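4-alpha-glucanotransferase (PDB 5B68) is an amylomaltase, or disproportionating enzyme, a bacterial 4-alpha-glucanotransferase built on a TIM-barrel catalytic domain with an N-terminal beta sandwich. Local coordinates at residues A[421-433]-A[471-485]. Numbering follows the deposited sequence. Where two conformers were deposited one is given.
Sequences QGQDWSQPPWHPV and MPRMQSPATGTYIRF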
# COMPACT_ATOMS: atom_id res chain seq x y z
N GLN A 421 -5.28 2.64 23.84
CA GLN A 421 -4.13 3.52 23.78
C GLN A 421 -3.72 3.88 22.34
O GLN A 421 -2.67 4.45 22.13
CB GLN A 421 -2.95 2.93 24.55
CG GLN A 421 -2.89 1.42 24.49
CD GLN A 421 -2.98 0.77 25.85
OE1 GLN A 421 -2.03 0.16 26.32
NE2 GLN A 421 -4.13 0.91 26.49
N GLY A 422 -4.56 3.54 21.38
CA GLY A 422 -4.30 3.85 19.99
C GLY A 422 -3.30 2.87 19.44
O GLY A 422 -3.03 1.86 20.05
N GLN A 423 -2.73 3.19 18.29
CA GLN A 423 -1.74 2.33 17.70
C GLN A 423 -0.52 3.08 17.22
O GLN A 423 -0.62 4.20 16.78
CB GLN A 423 -2.32 1.59 16.52
CG GLN A 423 -3.58 0.84 16.81
CD GLN A 423 -4.28 0.44 15.54
OE1 GLN A 423 -5.36 0.90 15.25
NE2 GLN A 423 -3.64 -0.42 14.77
N ASP A 424 0.62 2.43 17.30
CA ASP A 424 1.83 2.94 16.69
C ASP A 424 2.25 1.91 15.66
O ASP A 424 2.56 0.81 16.02
CB ASP A 424 2.92 3.07 17.74
CG ASP A 424 4.22 3.63 17.19
OD1 ASP A 424 4.24 4.08 16.05
OD2 ASP A 424 5.21 3.63 17.93
N TRP A 425 2.27 2.28 14.39
CA TRP A 425 2.65 1.36 13.32
C TRP A 425 4.15 1.39 13.05
O TRP A 425 4.66 0.56 12.34
CB TRP A 425 1.88 1.67 12.04
CG TRP A 425 0.43 1.62 12.20
CD1 TRP A 425 -0.25 0.96 13.15
CD2 TRP A 425 -0.55 2.27 11.39
NE1 TRP A 425 -1.58 1.14 13.00
CE2 TRP A 425 -1.80 1.95 11.92
CE3 TRP A 425 -0.50 3.09 10.28
CZ2 TRP A 425 -2.98 2.41 11.37
CZ3 TRP A 425 -1.67 3.55 9.73
CH2 TRP A 425 -2.89 3.22 10.29
N SER A 426 4.80 2.39 13.61
CA SER A 426 6.25 2.54 13.64
C SER A 426 6.89 3.15 12.39
O SER A 426 8.06 3.39 12.36
CB SER A 426 6.90 1.21 13.98
OG SER A 426 7.10 0.46 12.82
N GLN A 427 6.10 3.43 11.38
CA GLN A 427 6.66 3.92 10.13
C GLN A 427 7.08 5.38 10.18
O GLN A 427 6.41 6.16 10.80
CB GLN A 427 5.63 3.71 9.03
CG GLN A 427 5.15 2.28 8.92
CD GLN A 427 3.68 2.19 8.63
OE1 GLN A 427 3.01 3.20 8.57
NE2 GLN A 427 3.19 0.99 8.42
N PRO A 428 8.15 5.75 9.49
CA PRO A 428 8.45 7.18 9.38
C PRO A 428 7.60 7.83 8.30
O PRO A 428 7.50 7.30 7.20
CB PRO A 428 9.94 7.19 9.02
CG PRO A 428 10.17 5.95 8.25
CD PRO A 428 9.19 4.94 8.84
N PRO A 429 6.97 8.97 8.59
CA PRO A 429 6.11 9.54 7.55
C PRO A 429 6.91 10.30 6.52
O PRO A 429 7.98 10.79 6.79
CB PRO A 429 5.23 10.48 8.32
CG PRO A 429 6.04 10.91 9.50
CD PRO A 429 6.84 9.70 9.86
N TRP A 430 6.29 10.56 5.39
CA TRP A 430 6.84 11.50 4.46
C TRP A 430 6.94 12.85 5.17
O TRP A 430 6.14 13.18 6.01
CB TRP A 430 5.89 11.73 3.30
CG TRP A 430 5.63 10.64 2.34
CD1 TRP A 430 4.42 10.13 2.02
CD2 TRP A 430 6.57 9.99 1.48
NE1 TRP A 430 4.54 9.17 1.06
CE2 TRP A 430 5.85 9.07 0.70
CE3 TRP A 430 7.94 10.08 1.31
CZ2 TRP A 430 6.46 8.25 -0.23
CZ3 TRP A 430 8.54 9.27 0.38
CH2 TRP A 430 7.80 8.36 -0.37
N HIS A 431 7.95 13.62 4.80
CA HIS A 431 7.99 15.00 5.17
C HIS A 431 7.11 15.75 4.13
O HIS A 431 7.42 15.70 2.94
CB HIS A 431 9.45 15.51 5.11
CG HIS A 431 9.59 16.90 5.60
ND1 HIS A 431 10.30 17.25 6.73
CD2 HIS A 431 9.01 18.03 5.16
CE1 HIS A 431 10.14 18.55 6.95
NE2 HIS A 431 9.40 19.05 5.98
N PRO A 432 6.00 16.40 4.57
CA PRO A 432 5.09 17.03 3.61
C PRO A 432 5.70 18.07 2.65
O PRO A 432 5.18 18.20 1.53
CB PRO A 432 4.05 17.70 4.46
CG PRO A 432 4.13 17.01 5.80
CD PRO A 432 5.50 16.43 5.94
N VAL A 433 6.64 18.87 3.13
CA VAL A 433 7.33 19.85 2.24
C VAL A 433 8.44 19.29 1.44
O VAL A 433 8.58 19.56 0.23
CB VAL A 433 7.81 21.11 3.04
CG1 VAL A 433 8.53 22.12 2.14
CG2 VAL A 433 6.64 21.74 3.78
N MET A 471 3.05 10.40 16.03
CA MET A 471 3.44 10.67 17.40
C MET A 471 4.94 10.81 17.44
O MET A 471 5.62 10.28 16.58
CB MET A 471 2.98 9.51 18.28
CG MET A 471 3.70 8.21 17.94
SD MET A 471 2.73 6.75 18.31
CE MET A 471 1.53 6.94 16.98
N PRO A 472 5.48 11.61 18.38
CA PRO A 472 6.94 11.64 18.50
C PRO A 472 7.43 10.21 18.71
O PRO A 472 6.77 9.41 19.38
CB PRO A 472 7.16 12.47 19.76
CG PRO A 472 5.97 13.32 19.86
CD PRO A 472 4.82 12.52 19.35
N ARG A 473 8.54 9.87 18.09
CA ARG A 473 8.94 8.50 18.06
C ARG A 473 9.16 8.02 19.49
O ARG A 473 9.71 8.73 20.29
CB ARG A 473 10.19 8.33 17.21
CG ARG A 473 10.49 6.90 16.85
CD ARG A 473 11.39 6.79 15.65
NE ARG A 473 10.65 6.89 14.40
CZ ARG A 473 9.94 5.91 13.88
NH1 ARG A 473 9.86 4.75 14.50
NH2 ARG A 473 9.30 6.09 12.75
N MET A 474 8.70 6.82 19.78
CA MET A 474 8.85 6.17 21.09
C MET A 474 7.88 6.67 22.16
O MET A 474 8.00 6.32 23.31
CB MET A 474 10.29 6.24 21.61
CG MET A 474 11.23 5.19 21.04
SD MET A 474 10.92 3.48 21.52
CE MET A 474 11.15 3.49 23.28
N GLN A 475 6.91 7.47 21.75
CA GLN A 475 5.88 7.93 22.65
C GLN A 475 4.58 7.22 22.37
O GLN A 475 4.40 6.63 21.33
CB GLN A 475 5.67 9.44 22.54
CG GLN A 475 6.82 10.27 23.07
CD GLN A 475 6.43 11.70 23.30
OE1 GLN A 475 5.28 12.06 23.17
NE2 GLN A 475 7.40 12.52 23.63
N SER A 476 3.69 7.25 23.35
CA SER A 476 2.34 6.74 23.24
C SER A 476 1.58 7.43 22.11
O SER A 476 1.69 8.67 21.90
CB SER A 476 1.59 7.00 24.55
OG SER A 476 0.22 6.62 24.47
N PRO A 477 0.72 6.68 21.44
CA PRO A 477 -0.15 7.30 20.44
C PRO A 477 -1.10 8.37 20.97
O PRO A 477 -1.52 9.27 20.23
CB PRO A 477 -0.89 6.11 19.85
CG PRO A 477 -0.02 4.91 20.15
CD PRO A 477 0.75 5.20 21.37
N ALA A 478 -1.49 8.29 22.25
CA ALA A 478 -2.23 9.37 22.92
C ALA A 478 -1.57 10.74 22.81
O ALA A 478 -2.26 11.72 22.93
CB ALA A 478 -2.45 9.03 24.43
N THR A 479 -0.24 10.78 22.63
CA THR A 479 0.53 12.00 22.47
C THR A 479 0.63 12.51 21.03
O THR A 479 1.29 13.51 20.82
CB THR A 479 1.93 11.89 23.07
OG1 THR A 479 2.80 11.03 22.30
CG2 THR A 479 1.81 11.36 24.53
N GLY A 480 -0.04 11.86 20.09
CA GLY A 480 0.11 12.25 18.70
C GLY A 480 -0.85 13.32 18.24
O GLY A 480 -1.67 13.90 19.00
N THR A 481 -0.68 13.63 16.95
CA THR A 481 -1.53 14.55 16.26
C THR A 481 -1.48 14.27 14.75
O THR A 481 -0.75 13.37 14.35
CB THR A 481 -1.16 15.99 16.57
OG1 THR A 481 -2.19 16.82 16.07
CG2 THR A 481 0.18 16.43 16.02
N TYR A 482 -2.24 15.02 13.98
CA TYR A 482 -2.30 14.87 12.55
C TYR A 482 -1.35 15.83 11.87
O TYR A 482 -1.21 16.95 12.28
CB TYR A 482 -3.72 15.14 12.04
CG TYR A 482 -4.62 13.97 12.26
CD1 TYR A 482 -4.55 12.88 11.44
CD2 TYR A 482 -5.50 13.93 13.34
CE1 TYR A 482 -5.34 11.79 11.65
CE2 TYR A 482 -6.29 12.84 13.55
CZ TYR A 482 -6.21 11.77 12.70
OH TYR A 482 -6.98 10.67 12.88
N ILE A 483 -0.67 15.35 10.85
CA ILE A 483 0.03 16.22 9.90
C ILE A 483 -0.64 16.11 8.57
O ILE A 483 -0.98 15.02 8.13
CB ILE A 483 1.54 15.92 9.77
CG1 ILE A 483 1.80 14.48 9.40
CG2 ILE A 483 2.24 16.26 11.07
CD1 ILE A 483 3.32 14.25 9.19
N ARG A 484 -0.87 17.26 7.95
CA ARG A 484 -1.55 17.40 6.65
C ARG A 484 -0.60 17.23 5.46
O ARG A 484 0.54 17.72 5.52
CB ARG A 484 -2.21 18.80 6.65
CG ARG A 484 -2.83 19.29 5.35
CD ARG A 484 -3.91 20.37 5.51
NE ARG A 484 -3.64 21.54 6.36
CZ ARG A 484 -2.72 22.45 6.13
NH1 ARG A 484 -1.91 22.31 5.10
NH2 ARG A 484 -2.61 23.49 6.94
N PHE A 485 -1.07 16.60 4.37
CA PHE A 485 -0.33 16.50 3.12
C PHE A 485 -1.11 17.20 2.07
O PHE A 485 -2.31 17.47 2.23
CB PHE A 485 -0.07 15.03 2.74
CG PHE A 485 0.90 14.37 3.67
CD1 PHE A 485 2.26 14.45 3.43
CD2 PHE A 485 0.48 13.67 4.80
CE1 PHE A 485 3.15 13.90 4.32
CE2 PHE A 485 1.41 13.13 5.71
CZ PHE A 485 2.75 13.26 5.45
O HOH W 1 4.99 3.83 20.64
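Arg473 grips a single backbone acceptor of the facing segment: its two terminal nitrogens close end-on onto the carbonyl oxygen of Ser426, NH2 at 3.0 Å from Ser426 O and NH1 at 3.1 Å from that same atom. The oxygen lies in the guanidinium plane, yet both donors come in from one face of the carbonyl, NH2 well above its plane (53°). A bend at chi3 (-83°) turns the head toward this oxygen, while NE is spent on Pro407 O and NH2 adds a weak bond to Ala409 O, which together fix the rotation of the group. Asp424 OD1 takes the hydroxyl of Ser410 and, weakly, the amide of Ser426, whereas Asp424 OD2 accepts from a water 2.7 Å away that also donates to Gln475 O, bridging the two segments. The Met471 sulfur lies over one face of the Asp424 carboxylate, SD 3.6 Å from CG, and the methyl CE of Met471 is 3.5 Å from Gln423 O. Pro477 packs against the chain from Gln421 to Gln423, its CB 3.3 Å from Gln421 O, an acceptor buried here with no partner in the model. Ser476 holds the start of the 3-10 turn 477-479: its OG receives the amide of Ala478 in an ST turn, and its O accepts both the amide and the hydroxyl of Thr479. At the far end the contact becomes apolar. The Phe485 ring turns an edge to Trp430 O and packs on Pro432, whose CG is 3.6 Å from Phe485 CE1, while Ile483 touches Pro429 and Pro432 more loosely. Strands 409-413 and 467-472 separate the outer strands 423-424 and 481-484; the chain leaving 423-424 passes Arg473, in the type II turn Pro472 to Gln475, before reaching Ile483 and Phe485, beside a small antiparallel sheet added to the parallel-stranded TIM barrel.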